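Local atomic coordinates of choline kinase (Streptococcus pneumoniae, PDB entry 4R78), a protein that probably phosphorylates choline, using a protein kinase-like fold, and can bind AMP. Residues Ile63-Gly68 with Gly104-Glu109; Asp79-Leu84 with Tyr97-Glu102. All coordinates share one frame; numbering follows the deposited sequence.

Contact 1. Residues Ile63-Gly68 with Gly104-Glu109; sequences IVKFFG and GIKVNE. With AMP (adenosine monophosphate), chain C.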
loop_
_atom_site.group_PDB
_atom_site.type_symbol
_atom_site.label_atom_id
_atom_site.label_comp_id
_atom_site.label_asym_id
_atom_site.label_seq_id
_atom_site.Cartn_x
_atom_site.Cartn_y
_atom_site.Cartn_z
ATOM N N ILE A 63 -17.401 -0.597 -4.011
ATOM C CA ILE A 63 -16.331 -0.940 -3.081
ATOM C C ILE A 63 -15.847 0.351 -2.427
ATOM O O ILE A 63 -15.534 1.323 -3.114
ATOM C CB ILE A 63 -15.170 -1.674 -3.811
ATOM C CG1 ILE A 63 -15.594 -3.096 -4.218
ATOM C CG2 ILE A 63 -13.886 -1.673 -2.972
ATOM C CD1 ILE A 63 -15.857 -4.058 -3.054
ATOM N N VAL A 64 -15.807 0.358 -1.098
ATOM C CA VAL A 64 -15.445 1.551 -0.341
ATOM C C VAL A 64 -14.194 1.299 0.496
ATOM O O VAL A 64 -14.096 0.287 1.199
ATOM C CB VAL A 64 -16.613 2.030 0.562
ATOM C CG1 VAL A 64 -16.239 3.305 1.300
ATOM C CG2 VAL A 64 -17.878 2.255 -0.262
ATOM N N LYS A 65 -13.224 2.205 0.397
ATOM C CA LYS A 65 -12.098 2.194 1.318
ATOM C C LYS A 65 -12.093 3.463 2.161
ATOM O O LYS A 65 -11.883 4.568 1.653
ATOM C CB LYS A 65 -10.764 2.014 0.593
ATOM C CG LYS A 65 -9.637 1.653 1.546
ATOM C CD LYS A 65 -8.335 1.339 0.830
ATOM C CE LYS A 65 -7.288 0.864 1.833
ATOM N NZ LYS A 65 -5.988 0.521 1.185
ATOM N N PHE A 66 -12.358 3.288 3.450
ATOM C CA PHE A 66 -12.321 4.370 4.420
ATOM C C PHE A 66 -10.909 4.363 5.008
ATOM O O PHE A 66 -10.618 3.602 5.936
ATOM C CB PHE A 66 -13.367 4.103 5.507
ATOM C CG PHE A 66 -13.765 5.320 6.311
ATOM C CD1 PHE A 66 -12.808 6.191 6.837
ATOM C CD2 PHE A 66 -15.108 5.566 6.580
ATOM C CE1 PHE A 66 -13.189 7.302 7.589
ATOM C CE2 PHE A 66 -15.501 6.672 7.336
ATOM C CZ PHE A 66 -14.537 7.542 7.842
ATOM N N PHE A 67 -10.032 5.198 4.456
ATOM C CA PHE A 67 -8.613 5.183 4.817
ATOM C C PHE A 67 -8.210 6.378 5.684
ATOM O O PHE A 67 -7.086 6.437 6.190
ATOM C CB PHE A 67 -7.746 5.165 3.550
ATOM C CG PHE A 67 -7.907 6.393 2.695
ATOM C CD1 PHE A 67 -8.803 6.402 1.630
ATOM C CD2 PHE A 67 -7.181 7.552 2.970
ATOM C CE1 PHE A 67 -8.969 7.543 0.846
ATOM C CE2 PHE A 67 -7.344 8.697 2.197
ATOM C CZ PHE A 67 -8.239 8.692 1.134
ATOM N N GLY A 68 -9.119 7.336 5.836
ATOM C CA GLY A 68 -8.784 8.631 6.422
ATOM C C GLY A 68 -8.629 8.727 7.926
ATOM O O GLY A 68 -8.049 9.700 8.413
ATOM N N GLY A 104 -11.621 11.208 3.896
ATOM C CA GLY A 104 -10.658 10.234 3.382
ATOM C C GLY A 104 -11.329 8.917 3.052
ATOM O O GLY A 104 -11.060 7.889 3.683
ATOM N N ILE A 105 -12.208 8.959 2.055
ATOM C CA ILE A 105 -13.027 7.811 1.668
ATOM C C ILE A 105 -13.033 7.668 0.149
ATOM O O ILE A 105 -13.357 8.613 -0.575
ATOM C CB ILE A 105 -14.497 7.946 2.176
ATOM C CG1 ILE A 105 -14.554 8.121 3.700
ATOM C CG2 ILE A 105 -15.337 6.743 1.747
ATOM C CD1 ILE A 105 -15.907 8.582 4.221
ATOM N N LYS A 106 -12.672 6.476 -0.316
ATOM C CA LYS A 106 -12.645 6.161 -1.736
ATOM C C LYS A 106 -13.824 5.264 -2.072
ATOM O O LYS A 106 -14.074 4.273 -1.386
ATOM C CB LYS A 106 -11.325 5.465 -2.085
ATOM C CG LYS A 106 -11.184 5.062 -3.552
ATOM C CD LYS A 106 -9.797 4.478 -3.841
ATOM C CE LYS A 106 -9.637 3.061 -3.299
ATOM N NZ LYS A 106 -8.241 2.550 -3.465
ATOM N N VAL A 107 -14.560 5.630 -3.119
ATOM C CA VAL A 107 -15.684 4.824 -3.581
ATOM C C VAL A 107 -15.419 4.398 -5.020
ATOM O O VAL A 107 -15.336 5.236 -5.920
ATOM C CB VAL A 107 -17.024 5.592 -3.496
ATOM C CG1 VAL A 107 -18.186 4.687 -3.899
ATOM C CG2 VAL A 107 -17.244 6.152 -2.096
ATOM N N ASN A 108 -15.285 3.088 -5.216
ATOM C CA ASN A 108 -14.890 2.509 -6.496
ATOM C C ASN A 108 -15.926 1.531 -7.032
ATOM O O ASN A 108 -16.832 1.112 -6.306
ATOM C CB ASN A 108 -13.543 1.782 -6.345
ATOM C CG ASN A 108 -12.347 2.725 -6.385
ATOM O OD1 ASN A 108 -12.490 3.942 -6.493
ATOM N ND2 ASN A 108 -11.153 2.156 -6.293
ATOM N N GLU A 109 -15.779 1.164 -8.302
ATOM C CA GLU A 109 -16.594 0.109 -8.891
ATOM C C GLU A 109 -16.429 -1.205 -8.130
ATOM O O GLU A 109 -15.352 -1.502 -7.599
ATOM C CB GLU A 109 -16.244 -0.084 -10.372
ATOM C CG GLU A 109 -14.847 -0.656 -10.628
ATOM C CD GLU A 109 -14.592 -0.995 -12.082
ATOM O OE1 GLU A 109 -13.458 -0.767 -12.542
ATOM O OE2 GLU A 109 -15.519 -1.487 -12.766
HETATM P P AMP C . -7.046 -4.678 0.435
HETATM O O1P AMP C . -6.102 -3.786 1.205
HETATM O O2P AMP C . -7.536 -5.880 1.206
HETATM O O3P AMP C . -6.600 -4.980 -0.975
HETATM O "O5'" AMP C . -8.370 -3.787 0.228
HETATM C "C5'" AMP C . -9.162 -3.935 -0.949
HETATM C "C4'" AMP C . -9.750 -5.339 -1.004
HETATM O "O4'" AMP C . -11.126 -5.274 -1.397
HETATM C "C3'" AMP C . -9.035 -6.202 -2.031
HETATM O "O3'" AMP C . -8.147 -7.129 -1.396
HETATM C "C2'" AMP C . -10.137 -6.919 -2.787
HETATM O "O2'" AMP C . -10.350 -8.222 -2.245
HETATM C "C1'" AMP C . -11.391 -6.099 -2.539
HETATM N N9 AMP C . -11.705 -5.261 -3.728
HETATM C C8 AMP C . -11.139 -4.075 -4.026
HETATM N N7 AMP C . -11.637 -3.551 -5.173
HETATM C C5 AMP C . -12.557 -4.414 -5.630
HETATM C C6 AMP C . -13.466 -4.472 -6.797
HETATM N N6 AMP C . -13.475 -3.470 -7.708
HETATM N N1 AMP C . -14.279 -5.548 -6.915
HETATM C C2 AMP C . -14.271 -6.548 -6.010
HETATM N N3 AMP C . -13.470 -6.560 -4.925
HETATM C C4 AMP C . -12.603 -5.541 -4.679
#

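Contact 2. Residues Asp79-Leu84 with Tyr97-Glu102; sequences DEKYNL and YLFDIE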
loop_
_atom_site.group_PDB
_atom_site.type_symbol
_atom_site.label_atom_id
_atom_site.label_comp_id
_atom_site.label_asym_id
_atom_site.label_seq_id
_atom_site.Cartn_x
_atom_site.Cartn_y
_atom_site.Cartn_z
ATOM N N ASP A 79 -2.935 14.989 -2.467
ATOM C CA ASP A 79 -1.882 14.355 -3.259
ATOM C C ASP A 79 -2.441 13.114 -3.940
ATOM O O ASP A 79 -2.257 12.922 -5.142
ATOM C CB ASP A 79 -0.709 13.914 -2.379
ATOM C CG ASP A 79 0.263 15.038 -2.049
ATOM O OD1 ASP A 79 0.020 16.216 -2.389
ATOM O OD2 ASP A 79 1.282 14.714 -1.405
ATOM N N GLU A 80 -3.137 12.285 -3.162
ATOM C CA GLU A 80 -3.595 10.988 -3.643
ATOM C C GLU A 80 -4.799 11.083 -4.570
ATOM O O GLU A 80 -4.968 10.238 -5.451
ATOM C CB GLU A 80 -3.861 10.035 -2.474
ATOM C CG GLU A 80 -2.610 9.723 -1.643
ATOM C CD GLU A 80 -1.468 9.126 -2.454
ATOM O OE1 GLU A 80 -0.321 9.207 -1.972
ATOM O OE2 GLU A 80 -1.711 8.588 -3.561
ATOM N N LYS A 81 -5.624 12.113 -4.381
ATOM C CA LYS A 81 -6.721 12.373 -5.310
ATOM C C LYS A 81 -6.161 12.764 -6.678
ATOM O O LYS A 81 -6.640 12.290 -7.710
ATOM C CB LYS A 81 -7.683 13.443 -4.775
ATOM C CG LYS A 81 -8.940 13.582 -5.616
ATOM C CD LYS A 81 -10.035 14.325 -4.888
ATOM C CE LYS A 81 -11.292 14.364 -5.737
ATOM N NZ LYS A 81 -12.455 14.852 -4.949
ATOM N N TYR A 82 -5.134 13.611 -6.679
ATOM C CA TYR A 82 -4.437 13.947 -7.914
ATOM C C TYR A 82 -3.775 12.719 -8.530
ATOM O O TYR A 82 -3.860 12.497 -9.737
ATOM C CB TYR A 82 -3.381 15.034 -7.696
ATOM C CG TYR A 82 -2.562 15.291 -8.943
ATOM C CD1 TYR A 82 -3.141 15.891 -10.064
ATOM C CD2 TYR A 82 -1.223 14.905 -9.019
ATOM C CE1 TYR A 82 -2.407 16.115 -11.223
ATOM C CE2 TYR A 82 -0.471 15.140 -10.174
ATOM C CZ TYR A 82 -1.076 15.735 -11.272
ATOM O OH TYR A 82 -0.359 15.965 -12.424
ATOM N N ASN A 83 -3.111 11.921 -7.699
ATOM C CA ASN A 83 -2.445 10.737 -8.216
ATOM C C ASN A 83 -3.414 9.800 -8.929
ATOM O O ASN A 83 -3.067 9.226 -9.957
ATOM C CB ASN A 83 -1.639 10.030 -7.126
ATOM C CG ASN A 83 -0.427 10.846 -6.681
ATOM O OD1 ASN A 83 -0.080 11.852 -7.302
ATOM N ND2 ASN A 83 0.213 10.421 -5.600
ATOM N N LEU A 84 -4.641 9.691 -8.417
ATOM C CA LEU A 84 -5.681 8.901 -9.081
ATOM C C LEU A 84 -5.952 9.403 -10.496
ATOM O O LEU A 84 -5.922 8.624 -11.452
ATOM C CB LEU A 84 -6.988 8.913 -8.280
ATOM C CG LEU A 84 -7.262 7.923 -7.149
ATOM C CD1 LEU A 84 -8.740 7.981 -6.796
ATOM C CD2 LEU A 84 -6.869 6.499 -7.515
ATOM N N TYR A 97 -15.292 6.409 -8.462
ATOM C CA TYR A 97 -16.489 7.252 -8.538
ATOM C C TYR A 97 -16.431 8.467 -7.613
ATOM O O TYR A 97 -16.929 9.543 -7.953
ATOM C CB TYR A 97 -17.745 6.433 -8.244
ATOM C CG TYR A 97 -18.100 5.477 -9.350
ATOM C CD1 TYR A 97 -18.687 5.938 -10.526
ATOM C CD2 TYR A 97 -17.849 4.112 -9.227
ATOM C CE1 TYR A 97 -19.017 5.067 -11.553
ATOM C CE2 TYR A 97 -18.180 3.227 -10.254
ATOM C CZ TYR A 97 -18.760 3.718 -11.414
ATOM O OH TYR A 97 -19.103 2.864 -12.441
ATOM N N LEU A 98 -15.832 8.282 -6.441
ATOM C CA LEU A 98 -15.713 9.349 -5.455
ATOM C C LEU A 98 -14.407 9.219 -4.685
ATOM O O LEU A 98 -13.983 8.113 -4.349
ATOM C CB LEU A 98 -16.900 9.317 -4.484
ATOM C CG LEU A 98 -17.193 10.579 -3.672
ATOM C CD1 LEU A 98 -17.910 11.618 -4.533
ATOM C CD2 LEU A 98 -18.029 10.237 -2.451
ATOM N N PHE A 99 -13.759 10.350 -4.428
ATOM C CA PHE A 99 -12.602 10.382 -3.544
ATOM C C PHE A 99 -12.809 11.559 -2.600
ATOM O O PHE A 99 -12.553 12.714 -2.955
ATOM C CB PHE A 99 -11.294 10.497 -4.336
ATOM C CG PHE A 99 -10.059 10.108 -3.553
ATOM C CD1 PHE A 99 -9.600 8.793 -3.554
ATOM C CD2 PHE A 99 -9.352 11.055 -2.820
ATOM C CE1 PHE A 99 -8.454 8.427 -2.838
ATOM C CE2 PHE A 99 -8.199 10.703 -2.106
ATOM C CZ PHE A 99 -7.750 9.389 -2.119
ATOM N N ASP A 100 -13.304 11.249 -1.406
ATOM C CA ASP A 100 -13.721 12.264 -0.445
ATOM C C ASP A 100 -12.542 12.783 0.369
ATOM O O ASP A 100 -11.939 12.052 1.160
ATOM C CB ASP A 100 -14.810 11.706 0.477
ATOM C CG ASP A 100 -15.353 12.747 1.439
ATOM O OD1 ASP A 100 -15.026 12.664 2.640
ATOM O OD2 ASP A 100 -16.114 13.637 0.995
ATOM N N ILE A 101 -12.230 14.056 0.153
ATOM C CA ILE A 101 -11.156 14.768 0.840
ATOM C C ILE A 101 -11.488 15.052 2.307
ATOM O O ILE A 101 -10.603 15.042 3.168
ATOM C CB ILE A 101 -10.853 16.109 0.089
ATOM C CG1 ILE A 101 -10.291 15.836 -1.314
ATOM C CG2 ILE A 101 -9.936 17.011 0.894
ATOM C CD1 ILE A 101 -9.089 14.908 -1.331
ATOM N N GLU A 102 -12.765 15.301 2.585
ATOM C CA GLU A 102 -13.199 15.676 3.929
ATOM C C GLU A 102 -12.884 14.605 4.978
ATOM O O GLU A 102 -12.361 14.916 6.052
ATOM C CB GLU A 102 -14.695 16.032 3.925
ATOM C CG GLU A 102 -15.313 16.294 5.304
ATOM C CD GLU A 102 -14.824 17.567 5.993
ATOM O OE1 GLU A 102 -13.969 18.307 5.450
ATOM O OE2 GLU A 102 -15.318 17.833 7.107
HETATM O O HOH W 1 -14.753 12.820 -5.447
#

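Contact 1. Residues Ile63-Gly68 with Gly104-Glu109
I63 to F66 pair with I105 to N108 as antiparallel strands, their short axes 4.7 Å apart, with I63–N108 and K65–K106 the hydrogen-bonded pairs and V64–V107 and F66–I105 the non-hydrogen-bonded ones. Each hydrogen-bonded pair gives two backbone bonds; K106 N to K65 O is almost straight at the hydrogen (175°). Just beyond F66, where one strand ends and before the other begins, O of G104 takes the amide N of F67 at 3.0 Å and, weakly, that of G68. The chains come so close here that glycine, with no CB, suits both positions; G104 also has a positive phi (84°), part of the G1 bulge it forms with I105 opposite D100.

F67 finishes this corner: with CG between the backbone N and the carbonyl carbon (chi1 63°), it turns one ring face to G104, whose O stands over it toward the rim, 3.4 Å from F67 CD1. F66, on the face it shares with V64, I105 and V107, takes CG1 of I105 over its ring centre in a CH-pi contact (3.8 Å to the centroid). The CG2 branch of I105 turns to CG1 of V64, 3.6 Å away. Branched and aromatic groups suit this buried layer.

The face of I63, K65, K106 and N108 mixes apolar with polar and charged residues and looks toward the nucleotide. I63 places CG1 3.6 Å from AMP C5, offering the adenine a greasy surface, while O of E109 is 2.7 Å from AMP N6. K106 bends at chi3 and makes salt bridges to D214 and E216; K65, fully extended, has only long, weak ion pairs with these acids and meets the sulfonate of a bound MES, probably from the crystallisation liquor.

Helix 20-30 covers V64, F66 and I105; strands 52-57 and 96-100 flank the pair within the five-stranded antiparallel sheet.

Contact 2. Residues Asp79-Leu84 with Tyr97-Glu102
F99 reaches from the edge strand of the N-terminal sheet of this protein kinase-like fold to K81 and L84 on helix 77-87, which, following the third strand of the sheet, probably corresponds to the C helix of protein kinases. With CG anti to the backbone N (chi1 -162°), the ring is directed from the strand onto the helix, where CA of K81 lies over one face. K81 CB comes to 3.5 Å from F99 CD2, and L84 CD1 approaches F99 CD1 equally closely, while CB of E80 lies farther, 4.0 Å from F99 CZ. A large flat residue suits this spot because segment axes 9.4 Å apart need a long side chain to bridge them. E80 then bends away at chi2, and its carboxylate is bonded to S218.

The other side is looser and partly exposed. Here the aliphatic chain of K81 runs back along F99 toward the strand, with CD of K81 3.7 Å from CD1 of I101. Lysine suits this rim because its methylenes pack while its ammonium reaches the strand backbone: NZ bonds F99 O at 2.9 Å. A water accepts both from K81 NZ and, at 2.9 Å, from F99 N.

Overall arrangement
After helix 20-30 and strands 39-44 and 52-57, the chain lays down strand 61-66, then helix 77-87, and returns through strand 96-100 to strand 105-109. Contact 2 closes the shorter loop, of 12 residues between its segments, and is nested within the 35-residue loop closed by contact 1. The two are fused through the sheet, since strand 96-100 forms its edge beside strand 105-109: the amide N of D100 probably bonds I105 O, and that of Y97 probably bonds V107 O. F67 and F99 also meet ring to ring, their planes about 35° apart. Together the contacts tie helix 77-87, through the edge strand, to the strands beside the nucleotide.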